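Local coordinates for protein putative serine phosphatase (Pseudomonas aeruginosa, PDB 6K4E) that probably dephosphorylates a phosphorylated partner protein as the magnesium-dependent PP2C-type phosphatase domain of SiaA, in the SiaABC threonine phosphorylation pathway that controls biofilm formation, at residues F83-P88 with D291-L296; K87-V92 with A114-P119; V110-G115 with S236-L241; N170-L175 with R209-D214. All coordinates share one frame; numbering follows the deposited sequence.

Contact 1 (F83-P88 with D291-L296); sequences FILWKP and DDITIL. With MG (magnesium ion), chain F.
Leu85 and Lys87 form antiparallel hydrogen-bonded pairs with Ile295 and Ile293, the short strand axes running 4.5 Å apart at 172°. Four N-H...O bonds of 2.8 to 2.9 Å between backbone N and O atoms join the two pairs. On one face, Leu85 CB packs against Ile295 CB at 3.9 Å, the two side chains side by side, while its CD2 reaches across to Ile293 CG2. Phe83 extends this apolar row, its CE1 meeting Ile295 CG2 at 3.8 Å, and the ring also meets that of Phe276 on helix 269-284, planes about 80° apart. The other face carries Ile84, Trp86, Thr294 and Leu296. With Trp86 CG anti to the backbone N (chi1 -176°), the indole lies alongside Thr294, whose CG2 sits in plane at the ring edge, and Pro88 CG covers one indole face. Trp86 NE1 bonds to the backbone O of Asp95, Thr294 OG1 to its carboxylate OD2. Asp291 OD2 binds a magnesium ion at 1.9 Å, and OD1 accepts a bond from a water on that metal. In the PP2C beta-sandwich the metal centre lies between the two sheets, and here the strand of Ile293-Leu296 is preceded by the metal ligand Asp291.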
loop_
_atom_site.group_PDB
_atom_site.type_symbol
_atom_site.label_atom_id
_atom_site.label_comp_id
_atom_site.label_asym_id
_atom_site.label_seq_id
_atom_site.Cartn_x
_atom_site.Cartn_y
_atom_site.Cartn_z
ATOM N N PHE B 83 -16.726 -19.331 -1.852
ATOM C CA PHE B 83 -15.831 -19.569 -2.976
ATOM C C PHE B 83 -15.209 -18.251 -3.374
ATOM O O PHE B 83 -15.805 -17.201 -3.139
ATOM C CB PHE B 83 -16.459 -20.328 -4.153
ATOM C CG PHE B 83 -17.338 -19.556 -5.117
ATOM C CD1 PHE B 83 -16.786 -18.596 -5.974
ATOM C CD2 PHE B 83 -18.681 -19.887 -5.269
ATOM C CE1 PHE B 83 -17.582 -17.924 -6.890
ATOM C CE2 PHE B 83 -19.472 -19.228 -6.207
ATOM C CZ PHE B 83 -18.920 -18.251 -7.008
ATOM N N ILE B 84 -13.977 -18.302 -3.903
ATOM C CA ILE B 84 -13.248 -17.114 -4.331
ATOM C C ILE B 84 -12.800 -17.273 -5.744
ATOM O O ILE B 84 -12.263 -18.315 -6.124
ATOM C CB ILE B 84 -12.075 -16.726 -3.362
ATOM C CG1 ILE B 84 -11.348 -15.448 -3.825
ATOM C CG2 ILE B 84 -11.102 -17.843 -3.105
ATOM C CD1 ILE B 84 -12.255 -14.173 -3.897
ATOM N N LEU B 85 -13.061 -16.267 -6.527
ATOM C CA LEU B 85 -12.604 -16.191 -7.911
ATOM C C LEU B 85 -11.779 -14.905 -7.943
ATOM O O LEU B 85 -12.320 -13.828 -7.698
ATOM C CB LEU B 85 -13.808 -16.111 -8.873
ATOM C CG LEU B 85 -13.610 -16.631 -10.307
ATOM C CD1 LEU B 85 -14.913 -16.516 -11.109
ATOM C CD2 LEU B 85 -12.484 -15.874 -11.055
ATOM N N TRP B 86 -10.464 -15.012 -8.120
ATOM C CA TRP B 86 -9.637 -13.808 -8.097
ATOM C C TRP B 86 -8.606 -13.899 -9.179
ATOM O O TRP B 86 -7.683 -14.686 -9.057
ATOM C CB TRP B 86 -8.978 -13.622 -6.723
ATOM C CG TRP B 86 -8.184 -12.353 -6.602
ATOM C CD1 TRP B 86 -8.667 -11.088 -6.455
ATOM C CD2 TRP B 86 -6.753 -12.242 -6.607
ATOM N NE1 TRP B 86 -7.621 -10.187 -6.367
ATOM C CE2 TRP B 86 -6.436 -10.873 -6.428
ATOM C CE3 TRP B 86 -5.702 -13.170 -6.701
ATOM C CZ2 TRP B 86 -5.114 -10.421 -6.324
ATOM C CZ3 TRP B 86 -4.394 -12.714 -6.633
ATOM C CH2 TRP B 86 -4.114 -11.354 -6.451
ATOM N N LYS B 87 -8.786 -13.133 -10.257
ATOM C CA LYS B 87 -7.882 -13.201 -11.384
ATOM C C LYS B 87 -7.508 -11.805 -11.843
ATOM O O LYS B 87 -8.264 -11.214 -12.623
ATOM C CB LYS B 87 -8.520 -14.048 -12.538
ATOM C CG LYS B 87 -7.731 -14.162 -13.872
ATOM C CD LYS B 87 -6.402 -14.938 -13.817
ATOM C CE LYS B 87 -5.632 -14.830 -15.118
ATOM N NZ LYS B 87 -4.945 -13.517 -15.267
ATOM N N PRO B 88 -6.313 -11.284 -11.428
ATOM C CA PRO B 88 -5.891 -9.962 -11.899
ATOM C C PRO B 88 -5.633 -10.009 -13.393
ATOM O O PRO B 88 -5.271 -11.071 -13.930
ATOM C CB PRO B 88 -4.579 -9.717 -11.122
ATOM C CG PRO B 88 -4.627 -10.629 -9.983
ATOM C CD PRO B 88 -5.286 -11.855 -10.532
ATOM N N ASP B 291 -10.264 -6.648 -17.672
ATOM C CA ASP B 291 -10.080 -6.048 -16.350
ATOM C C ASP B 291 -9.826 -7.139 -15.299
ATOM O O ASP B 291 -9.910 -8.336 -15.600
ATOM C CB ASP B 291 -11.353 -5.226 -15.985
ATOM C CG ASP B 291 -11.219 -4.316 -14.778
ATOM O OD1 ASP B 291 -10.072 -4.066 -14.342
ATOM O OD2 ASP B 291 -12.256 -3.838 -14.281
ATOM N N ASP B 292 -9.434 -6.720 -14.089
ATOM C CA ASP B 292 -9.235 -7.615 -12.961
ATOM C C ASP B 292 -10.596 -8.233 -12.633
ATOM O O ASP B 292 -11.623 -7.534 -12.653
ATOM C CB ASP B 292 -8.730 -6.817 -11.751
ATOM C CG ASP B 292 -7.407 -6.160 -11.980
ATOM O OD1 ASP B 292 -6.518 -6.819 -12.506
ATOM O OD2 ASP B 292 -7.260 -4.980 -11.611
ATOM N N ILE B 293 -10.609 -9.533 -12.377
ATOM C CA ILE B 293 -11.828 -10.258 -12.042
ATOM C C ILE B 293 -11.790 -10.696 -10.561
ATOM O O ILE B 293 -10.751 -11.127 -10.066
ATOM C CB ILE B 293 -12.056 -11.448 -13.040
ATOM C CG1 ILE B 293 -12.325 -10.916 -14.470
ATOM C CG2 ILE B 293 -13.186 -12.392 -12.581
ATOM C CD1 ILE B 293 -12.096 -11.877 -15.611
ATOM N N THR B 294 -12.921 -10.529 -9.854
ATOM C CA THR B 294 -13.129 -10.969 -8.477
ATOM C C THR B 294 -14.573 -11.293 -8.287
ATOM O O THR B 294 -15.434 -10.494 -8.638
ATOM C CB THR B 294 -12.719 -9.941 -7.397
ATOM O OG1 THR B 294 -11.473 -9.375 -7.760
ATOM C CG2 THR B 294 -12.582 -10.598 -5.981
ATOM N N ILE B 295 -14.829 -12.490 -7.742
ATOM C CA ILE B 295 -16.140 -12.923 -7.311
ATOM C C ILE B 295 -15.938 -13.586 -5.952
ATOM O O ILE B 295 -15.259 -14.594 -5.861
ATOM C CB ILE B 295 -16.935 -13.839 -8.293
ATOM C CG1 ILE B 295 -17.128 -13.182 -9.658
ATOM C CG2 ILE B 295 -18.289 -14.264 -7.663
ATOM C CD1 ILE B 295 -18.073 -14.022 -10.596
ATOM N N LEU B 296 -16.540 -13.015 -4.915
ATOM C CA LEU B 296 -16.524 -13.586 -3.582
ATOM C C LEU B 296 -17.946 -13.991 -3.258
ATOM O O LEU B 296 -18.868 -13.170 -3.291
ATOM C CB LEU B 296 -15.936 -12.606 -2.543
ATOM C CG LEU B 296 -15.703 -13.124 -1.116
ATOM C CD1 LEU B 296 -15.138 -14.547 -1.094
ATOM C CD2 LEU B 296 -14.850 -12.158 -0.328
HETATM MG MG MG F . -12.604 -3.108 -12.510
HETATM O O HOH W 1 -10.623 -2.384 -12.545
HETATM O O HOH W 2 -12.316 -5.152 -11.550
HETATM O O HOH W 3 -12.972 -1.159 -13.084
#

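Contact 2 (K87-V92 with A114-P119); sequences KPRDVV and AGHGVP. With MG (magnesium ion), chain G.
Arg89 lays its guanidinium against the imidazole of His116, the two planes 34° apart. From CB the arginine chain runs extended through CG and CD, CG lying anti to the backbone N (chi1 -170°), and then bends at chi3 (106°), which turns the flat end over the histidine. NE lies over the imidazole face, 3.7 Å from His116 CE1, and at the guanidinium edge forms a salt bridge with Asp90 OD1 at 3.6 Å. CZ is 3.4 Å from His116 CE1, which sits over the centre of the guanidinium. Of the two terminal nitrogens, NH2 approaches CE1 to 3.3 Å, while NH1 faces NE2 and also makes a weak hydrogen bond to Arg290 O. Asp90 serves both partners: its OD2 comes in at the ring edge, near the imidazole plane, and accepts a weak hydrogen bond from His116 ND1 at 3.3 Å. Beside this polar group one water takes the N-H of Asp90 and that of Gly117 and probably donates to Val92 O, tying the loop to the backbone at Gly117. Gly117 CA also touches Val92 O at 3.2 Å, and Val92 CG2 packs on Val118, whose other neighbours include Val118 of the second subunit. Just upstream, Gly115 O binds a magnesium ion. One carboxylate thus meets both a guanidinium and an imidazole, which probably eases the close approach of these two groups, and its weak bond to ND1 helps fix the rotation of the ring.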
loop_
_atom_site.group_PDB
_atom_site.type_symbol
_atom_site.label_atom_id
_atom_site.label_comp_id
_atom_site.label_asym_id
_atom_site.label_seq_id
_atom_site.Cartn_x
_atom_site.Cartn_y
_atom_site.Cartn_z
ATOM N N LYS B 87 -8.786 -13.133 -10.257
ATOM C CA LYS B 87 -7.882 -13.201 -11.384
ATOM C C LYS B 87 -7.508 -11.805 -11.843
ATOM O O LYS B 87 -8.264 -11.214 -12.623
ATOM C CB LYS B 87 -8.520 -14.048 -12.538
ATOM C CG LYS B 87 -7.731 -14.162 -13.872
ATOM C CD LYS B 87 -6.402 -14.938 -13.817
ATOM C CE LYS B 87 -5.632 -14.830 -15.118
ATOM N NZ LYS B 87 -4.945 -13.517 -15.267
ATOM N N PRO B 88 -6.313 -11.284 -11.428
ATOM C CA PRO B 88 -5.891 -9.962 -11.899
ATOM C C PRO B 88 -5.633 -10.009 -13.393
ATOM O O PRO B 88 -5.271 -11.071 -13.930
ATOM C CB PRO B 88 -4.579 -9.717 -11.122
ATOM C CG PRO B 88 -4.627 -10.629 -9.983
ATOM C CD PRO B 88 -5.286 -11.855 -10.532
ATOM N N ARG B 89 -5.833 -8.873 -14.074
ATOM C CA ARG B 89 -5.607 -8.777 -15.517
ATOM C C ARG B 89 -4.104 -8.983 -15.766
ATOM O O ARG B 89 -3.714 -9.797 -16.599
ATOM C CB ARG B 89 -6.091 -7.438 -16.053
ATOM C CG ARG B 89 -6.105 -7.366 -17.565
ATOM C CD ARG B 89 -6.442 -5.959 -18.017
ATOM N NE ARG B 89 -5.264 -5.280 -18.538
ATOM C CZ ARG B 89 -5.304 -4.242 -19.365
ATOM N NH1 ARG B 89 -6.467 -3.757 -19.774
ATOM N NH2 ARG B 89 -4.182 -3.683 -19.793
ATOM N N ASP B 90 -3.268 -8.288 -14.996
ATOM C CA ASP B 90 -1.841 -8.482 -15.128
ATOM C C ASP B 90 -1.408 -9.405 -13.967
ATOM O O ASP B 90 -2.223 -10.214 -13.513
ATOM C CB ASP B 90 -1.122 -7.134 -15.266
ATOM C CG ASP B 90 -1.815 -6.192 -16.274
ATOM O OD1 ASP B 90 -2.157 -6.652 -17.398
ATOM O OD2 ASP B 90 -2.052 -5.007 -15.922
ATOM N N VAL B 91 -0.166 -9.368 -13.523
ATOM C CA VAL B 91 0.221 -10.275 -12.435
ATOM C C VAL B 91 -0.350 -9.765 -11.100
ATOM O O VAL B 91 -0.743 -10.552 -10.235
ATOM C CB VAL B 91 1.750 -10.451 -12.415
ATOM C CG1 VAL B 91 2.159 -11.607 -11.509
ATOM C CG2 VAL B 91 2.265 -10.683 -13.834
ATOM N N VAL B 92 -0.424 -8.438 -10.967
ATOM C CA VAL B 92 -0.983 -7.734 -9.810
ATOM C C VAL B 92 -2.122 -6.848 -10.328
ATOM O O VAL B 92 -2.048 -6.336 -11.449
ATOM C CB VAL B 92 0.090 -6.945 -9.004
ATOM C CG1 VAL B 92 1.075 -7.893 -8.322
ATOM C CG2 VAL B 92 0.831 -5.920 -9.874
ATOM N N ALA B 114 -8.984 2.212 -8.151
ATOM C CA ALA B 114 -8.712 2.873 -9.431
ATOM C C ALA B 114 -7.528 2.219 -10.129
ATOM O O ALA B 114 -6.503 1.967 -9.500
ATOM C CB ALA B 114 -8.447 4.341 -9.213
ATOM N N GLY B 115 -7.716 1.868 -11.384
ATOM C CA GLY B 115 -6.686 1.227 -12.185
ATOM C C GLY B 115 -6.565 -0.276 -12.007
ATOM O O GLY B 115 -7.352 -0.925 -11.303
ATOM N N HIS B 116 -5.598 -0.834 -12.696
ATOM C CA HIS B 116 -5.250 -2.240 -12.629
ATOM C C HIS B 116 -3.719 -2.242 -12.716
ATOM O O HIS B 116 -3.127 -1.164 -12.687
ATOM C CB HIS B 116 -5.917 -3.037 -13.764
ATOM C CG HIS B 116 -5.666 -2.462 -15.118
ATOM N ND1 HIS B 116 -4.477 -2.718 -15.784
ATOM C CD2 HIS B 116 -6.415 -1.635 -15.880
ATOM C CE1 HIS B 116 -4.546 -2.054 -16.922
ATOM N NE2 HIS B 116 -5.690 -1.385 -17.025
ATOM N N GLY B 117 -3.096 -3.414 -12.789
ATOM C CA GLY B 117 -1.641 -3.492 -12.862
ATOM C C GLY B 117 -1.000 -2.981 -11.593
ATOM O O GLY B 117 -1.603 -3.062 -10.521
ATOM N N VAL B 118 0.214 -2.436 -11.711
ATOM C CA VAL B 118 0.982 -1.889 -10.575
ATOM C C VAL B 118 0.234 -0.733 -9.865
ATOM O O VAL B 118 0.090 -0.827 -8.640
ATOM C CB VAL B 118 2.417 -1.487 -11.004
ATOM C CG1 VAL B 118 3.162 -0.757 -9.892
ATOM C CG2 VAL B 118 3.187 -2.714 -11.473
ATOM N N PRO B 119 -0.282 0.328 -10.574
ATOM C CA PRO B 119 -0.982 1.411 -9.856
ATOM C C PRO B 119 -2.173 0.903 -9.043
ATOM O O PRO B 119 -2.354 1.334 -7.905
ATOM C CB PRO B 119 -1.399 2.375 -10.970
ATOM C CG PRO B 119 -0.492 2.104 -12.060
ATOM C CD PRO B 119 -0.235 0.630 -12.018
HETATM MG MG MG G . -9.561 -1.242 -10.880
HETATM O O HOH W 4 -4.134 -6.101 -13.417
HETATM O O HOH W 1 -10.623 -2.384 -12.545
HETATM O O HOH W 5 -9.046 -3.336 -10.586
HETATM O O HOH W 6 -11.013 0.160 -11.256
#

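Contact 3 (V110-G115 with S236-L241); sequences VVDCAG and STDGFL. With MG (magnesium ion), chain G; MG (magnesium ion), chain F; MG (magnesium ion), chain H.
Asp112 and Asp238 meet through a shared magnesium ion, with carboxylate planes 79° apart. Asp112 OD2 and Asp238 OD1 bind this ion at 2.1 Å and 2.3 Å, which brings the two oxygens to within 3.0 Å of each other without a hydrogen bond; the metal probably offsets their like charges. Asp291 supplies the remaining protein ligand. The other oxygen of Asp112, OD1, binds a second magnesium ion at 2.2 Å, alongside the carbonyl oxygens of Cys113 and Gly115, and one water bridges the two ions. Such a dinuclear centre, with an aspartate and a water linking the metals between two beta sheets, is the hallmark of PP2C phosphatases. Asp238 also bridges two ions, OD1 on the shared ion and OD2 on a third magnesium ion. The packed side lies behind the metals and is apolar. Thr237 CG2 presses on Asp112 CB at 3.8 Å and stands 4.3 Å from Val110 CB, while Thr237 OG1 turns to Asp95 OD2 in a hydrogen bond. The opposite character belongs to the metal side, where water completes much of the coordination: each of the two ions bound by Asp112 has three waters, one of them common to both. A further water joins the segments, donating to Asp112 OD2 and accepting from Asp238 N at 2.8 Å.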
loop_
_atom_site.group_PDB
_atom_site.type_symbol
_atom_site.label_atom_id
_atom_site.label_comp_id
_atom_site.label_asym_id
_atom_site.label_seq_id
_atom_site.Cartn_x
_atom_site.Cartn_y
_atom_site.Cartn_z
ATOM N N VAL B 110 -15.599 -6.974 -1.204
ATOM C CA VAL B 110 -14.756 -6.888 -2.406
ATOM C C VAL B 110 -14.480 -5.422 -2.654
ATOM O O VAL B 110 -15.302 -4.567 -2.306
ATOM C CB VAL B 110 -15.350 -7.553 -3.682
ATOM C CG1 VAL B 110 -15.453 -9.069 -3.543
ATOM C CG2 VAL B 110 -16.687 -6.914 -4.099
ATOM N N VAL B 111 -13.328 -5.121 -3.250
ATOM C CA VAL B 111 -12.923 -3.733 -3.505
ATOM C C VAL B 111 -12.287 -3.691 -4.881
ATOM O O VAL B 111 -11.513 -4.577 -5.209
ATOM C CB VAL B 111 -11.935 -3.161 -2.416
ATOM C CG1 VAL B 111 -11.598 -1.709 -2.696
ATOM C CG2 VAL B 111 -12.480 -3.299 -0.994
ATOM N N ASP B 112 -12.599 -2.659 -5.671
ATOM C CA ASP B 112 -11.983 -2.445 -6.984
ATOM C C ASP B 112 -11.427 -1.045 -6.892
ATOM O O ASP B 112 -12.208 -0.086 -6.866
ATOM C CB ASP B 112 -13.034 -2.558 -8.126
ATOM C CG ASP B 112 -12.490 -2.345 -9.542
ATOM O OD1 ASP B 112 -11.303 -1.973 -9.673
ATOM O OD2 ASP B 112 -13.240 -2.621 -10.528
ATOM N N CYS B 113 -10.080 -0.932 -6.721
ATOM C CA CYS B 113 -9.355 0.336 -6.633
ATOM C C CYS B 113 -9.140 0.889 -8.024
ATOM O O CYS B 113 -9.004 0.107 -8.953
ATOM C CB CYS B 113 -8.014 0.140 -5.932
ATOM S SG CYS B 113 -8.137 -0.453 -4.235
ATOM N N ALA B 114 -8.984 2.212 -8.151
ATOM C CA ALA B 114 -8.712 2.873 -9.431
ATOM C C ALA B 114 -7.528 2.219 -10.129
ATOM O O ALA B 114 -6.503 1.967 -9.500
ATOM C CB ALA B 114 -8.447 4.341 -9.213
ATOM N N GLY B 115 -7.716 1.868 -11.384
ATOM C CA GLY B 115 -6.686 1.227 -12.185
ATOM C C GLY B 115 -6.565 -0.276 -12.007
ATOM O O GLY B 115 -7.352 -0.925 -11.303
ATOM N N SER B 236 -19.311 -9.323 -6.636
ATOM C CA SER B 236 -18.399 -9.306 -7.763
ATOM C C SER B 236 -18.028 -7.880 -8.131
ATOM O O SER B 236 -18.875 -7.002 -8.086
ATOM C CB SER B 236 -19.043 -9.989 -8.972
ATOM O OG SER B 236 -18.290 -9.772 -10.154
ATOM N N THR B 237 -16.787 -7.666 -8.585
ATOM C CA THR B 237 -16.371 -6.360 -9.131
ATOM C C THR B 237 -16.885 -6.314 -10.568
ATOM O O THR B 237 -17.410 -7.319 -11.063
ATOM C CB THR B 237 -14.845 -6.178 -9.055
ATOM O OG1 THR B 237 -14.209 -7.257 -9.754
ATOM C CG2 THR B 237 -14.321 -6.135 -7.592
ATOM N N ASP B 238 -16.738 -5.159 -11.264
ATOM C CA ASP B 238 -17.227 -5.068 -12.634
ATOM C C ASP B 238 -16.490 -5.967 -13.670
ATOM O O ASP B 238 -17.008 -6.167 -14.752
ATOM C CB ASP B 238 -17.223 -3.589 -13.096
ATOM C CG ASP B 238 -15.867 -2.930 -13.101
ATOM O OD1 ASP B 238 -14.848 -3.650 -12.898
ATOM O OD2 ASP B 238 -15.808 -1.695 -13.311
ATOM N N GLY B 239 -15.270 -6.397 -13.368
ATOM C CA GLY B 239 -14.425 -7.135 -14.303
ATOM C C GLY B 239 -15.039 -8.316 -15.031
ATOM O O GLY B 239 -14.881 -8.444 -16.240
ATOM N N PHE B 240 -15.701 -9.218 -14.296
ATOM C CA PHE B 240 -16.360 -10.409 -14.845
ATOM C C PHE B 240 -17.531 -9.970 -15.755
ATOM O O PHE B 240 -17.722 -10.544 -16.836
ATOM C CB PHE B 240 -16.892 -11.311 -13.685
ATOM C CG PHE B 240 -17.323 -12.706 -14.098
ATOM C CD1 PHE B 240 -18.550 -12.924 -14.718
ATOM C CD2 PHE B 240 -16.506 -13.812 -13.849
ATOM C CE1 PHE B 240 -18.939 -14.214 -15.094
ATOM C CE2 PHE B 240 -16.904 -15.099 -14.226
ATOM C CZ PHE B 240 -18.113 -15.293 -14.840
ATOM N N LEU B 241 -18.315 -8.959 -15.309
ATOM C CA LEU B 241 -19.509 -8.492 -16.053
ATOM C C LEU B 241 -19.100 -7.666 -17.248
ATOM O O LEU B 241 -19.875 -7.533 -18.184
ATOM C CB LEU B 241 -20.482 -7.680 -15.137
ATOM C CG LEU B 241 -21.308 -8.496 -14.112
ATOM C CD1 LEU B 241 -20.501 -8.796 -12.825
ATOM C CD2 LEU B 241 -22.533 -7.742 -13.704
HETATM MG MG MG G . -9.561 -1.242 -10.880
HETATM MG MG MG F . -12.604 -3.108 -12.510
HETATM MG MG MG H . -17.276 -0.007 -13.073
HETATM O O HOH W 7 -15.925 -3.005 -9.622
HETATM O O HOH W 3 -12.972 -1.159 -13.084
HETATM O O HOH W 2 -12.316 -5.152 -11.550
HETATM O O HOH W 1 -10.623 -2.384 -12.545
HETATM O O HOH W 5 -9.046 -3.336 -10.586
HETATM O O HOH W 6 -11.013 0.160 -11.256
#

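Contact 4 (N170-L175 with R209-D214); sequences NMDAGL and RRAIGD
Met171 and Ile212 pair through both backbone groups, a single antiparallel hydrogen-bonded bridge. Ile212 N gives its hydrogen to Met171 O at 2.7 Å, and Met171 N gives its own to Ile212 O at 3.0 Å. The side chains of this pair meet along their stems: Met171 CG, set between its backbone N and carbonyl carbon (chi1 66°), lies against Ile212 CB at 3.7 Å. At the tip of the isoleucine, CD1 reaches Ala173 CB, so Ile212 spans two residues of the strand. Ile212 also touches Tyr220. Ala211 CB turns toward the strand and is met by Asn170 ND2 at 3.6 Å and by Asp172 OD1 a little farther off. Asn170 CB rests near the carbonyl oxygens of Ile212 and Gly213, at 3.4 Å and 3.3 Å. Gly213, with positive phi (85°), turns the chain after the bridge, as glycine readily does.

Farther out, strand 171-179 is held by its sheet neighbours: backbone bonds join Asp172 to Asp112 and Ala173 to Ala190. Met171 also packs on Val111 and on Met154 of helix 143-157. Asp172 OD1 has a long, weak ion pair with Lys191. The loop is thus joined to the strand by two backbone bonds and the apolar stems beside them; separately, the Asp172 side chain lies about 4 Å from a magnesium ion, the one bound by Asp238 OD2.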
loop_
_atom_site.group_PDB
_atom_site.type_symbol
_atom_site.label_atom_id
_atom_site.label_comp_id
_atom_site.label_asym_id
_atom_site.label_seq_id
_atom_site.Cartn_x
_atom_site.Cartn_y
_atom_site.Cartn_z
ATOM N N ASN B 170 -10.182 7.018 -6.598
ATOM C CA ASN B 170 -11.478 6.507 -6.192
ATOM C C ASN B 170 -11.511 4.954 -6.244
ATOM O O ASN B 170 -10.649 4.319 -6.865
ATOM C CB ASN B 170 -12.591 7.145 -7.014
ATOM C CG ASN B 170 -12.575 6.847 -8.496
ATOM O OD1 ASN B 170 -11.541 6.543 -9.100
ATOM N ND2 ASN B 170 -13.729 6.965 -9.130
ATOM N N MET B 171 -12.446 4.357 -5.510
ATOM C CA MET B 171 -12.585 2.911 -5.442
ATOM C C MET B 171 -14.005 2.472 -5.233
ATOM O O MET B 171 -14.795 3.171 -4.600
ATOM C CB MET B 171 -11.652 2.293 -4.390
ATOM C CG MET B 171 -11.971 2.665 -2.958
ATOM S SD MET B 171 -10.832 1.987 -1.729
ATOM C CE MET B 171 -9.353 2.717 -2.289
ATOM N N ASP B 172 -14.329 1.319 -5.809
ATOM C CA ASP B 172 -15.619 0.682 -5.653
ATOM C C ASP B 172 -15.443 -0.326 -4.543
ATOM O O ASP B 172 -14.352 -0.855 -4.392
ATOM C CB ASP B 172 -16.009 -0.046 -6.941
ATOM C CG ASP B 172 -16.081 0.835 -8.172
ATOM O OD1 ASP B 172 -16.206 2.074 -8.006
ATOM O OD2 ASP B 172 -16.099 0.270 -9.311
ATOM N N ALA B 173 -16.490 -0.571 -3.757
ATOM C CA ALA B 173 -16.505 -1.559 -2.681
ATOM C C ALA B 173 -17.903 -1.997 -2.333
ATOM O O ALA B 173 -18.843 -1.218 -2.429
ATOM C CB ALA B 173 -15.780 -1.057 -1.435
ATOM N N GLY B 174 -18.028 -3.268 -2.003
ATOM C CA GLY B 174 -19.272 -3.872 -1.559
ATOM C C GLY B 174 -18.912 -4.585 -0.278
ATOM O O GLY B 174 -18.035 -5.445 -0.298
ATOM N N LEU B 175 -19.501 -4.168 0.839
ATOM C CA LEU B 175 -19.234 -4.734 2.159
ATOM C C LEU B 175 -20.488 -5.278 2.763
ATOM O O LEU B 175 -21.502 -4.596 2.773
ATOM C CB LEU B 175 -18.699 -3.660 3.108
ATOM C CG LEU B 175 -17.218 -3.460 3.187
ATOM C CD1 LEU B 175 -16.939 -2.360 4.122
ATOM C CD2 LEU B 175 -16.514 -4.712 3.704
ATOM N N ARG B 209 -24.294 5.027 -6.555
ATOM C CA ARG B 209 -23.724 5.351 -7.866
ATOM C C ARG B 209 -22.410 6.155 -7.742
ATOM O O ARG B 209 -21.791 6.481 -8.755
ATOM C CB ARG B 209 -24.760 6.033 -8.793
ATOM C CG ARG B 209 -25.821 5.054 -9.296
ATOM C CD ARG B 209 -26.486 5.467 -10.601
ATOM N NE ARG B 209 -26.302 4.451 -11.636
ATOM C CZ ARG B 209 -27.172 3.485 -11.909
ATOM N NH1 ARG B 209 -28.317 3.405 -11.241
ATOM N NH2 ARG B 209 -26.907 2.593 -12.855
ATOM N N ARG B 210 -21.956 6.403 -6.500
ATOM C CA ARG B 210 -20.741 7.156 -6.207
ATOM C C ARG B 210 -19.657 6.247 -5.712
ATOM O O ARG B 210 -19.890 5.449 -4.810
ATOM C CB ARG B 210 -21.010 8.237 -5.140
ATOM C CG ARG B 210 -22.190 9.165 -5.466
ATOM C CD ARG B 210 -22.719 9.961 -4.271
ATOM N NE ARG B 210 -23.105 9.136 -3.114
ATOM C CZ ARG B 210 -24.261 8.488 -2.985
ATOM N NH1 ARG B 210 -25.164 8.521 -3.959
ATOM N NH2 ARG B 210 -24.517 7.790 -1.886
ATOM N N ALA B 211 -18.455 6.381 -6.279
ATOM C CA ALA B 211 -17.286 5.629 -5.830
ATOM C C ALA B 211 -16.753 6.263 -4.552
ATOM O O ALA B 211 -17.046 7.433 -4.265
ATOM C CB ALA B 211 -16.204 5.657 -6.896
ATOM N N ILE B 212 -15.984 5.483 -3.771
ATOM C CA ILE B 212 -15.353 5.966 -2.547
ATOM C C ILE B 212 -14.244 6.977 -2.947
ATOM O O ILE B 212 -13.354 6.632 -3.710
ATOM C CB ILE B 212 -14.794 4.777 -1.715
ATOM C CG1 ILE B 212 -15.921 3.997 -1.028
ATOM C CG2 ILE B 212 -13.729 5.231 -0.702
ATOM C CD1 ILE B 212 -15.679 2.593 -0.937
ATOM N N GLY B 213 -14.293 8.189 -2.405
ATOM C CA GLY B 213 -13.274 9.202 -2.669
ATOM C C GLY B 213 -13.517 10.007 -3.925
ATOM O O GLY B 213 -12.890 9.752 -4.961
ATOM N N ASP B 214 -14.433 10.996 -3.827
ATOM C CA ASP B 214 -14.838 11.882 -4.918
ATOM C C ASP B 214 -14.679 13.350 -4.534
ATOM O O ASP B 214 -13.717 13.714 -3.861
ATOM C CB ASP B 214 -16.303 11.596 -5.312
ATOM C CG ASP B 214 -16.519 10.435 -6.268
ATOM O OD1 ASP B 214 -15.658 9.525 -6.312
ATOM O OD2 ASP B 214 -17.560 10.425 -6.959
#

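In the fold
Contacts 1 and 3 have centres 8 Å apart and meet at one magnesium ion, to which strand 105-113 of one sheet and the ends of strands 231-236 and 293-300 of the other bring ligands. Contact 2 starts where contact 1 does, on a loop that joins the two sheets; its second segment, 114-119, begins on the residues 114-115 where the first segment of contact 3 ends. Contact 4, with its centre 10 Å from that of contact 3, continues the second sheet, strand 171-179 lying next to strand 105-113. Along the chain, contact 4 is nested within contact 3, and contact 3 within contact 1. Contacts 1 to 3 thus hold the ligands of a metal centre between two antiparallel sheets, while contact 4 lies beside it.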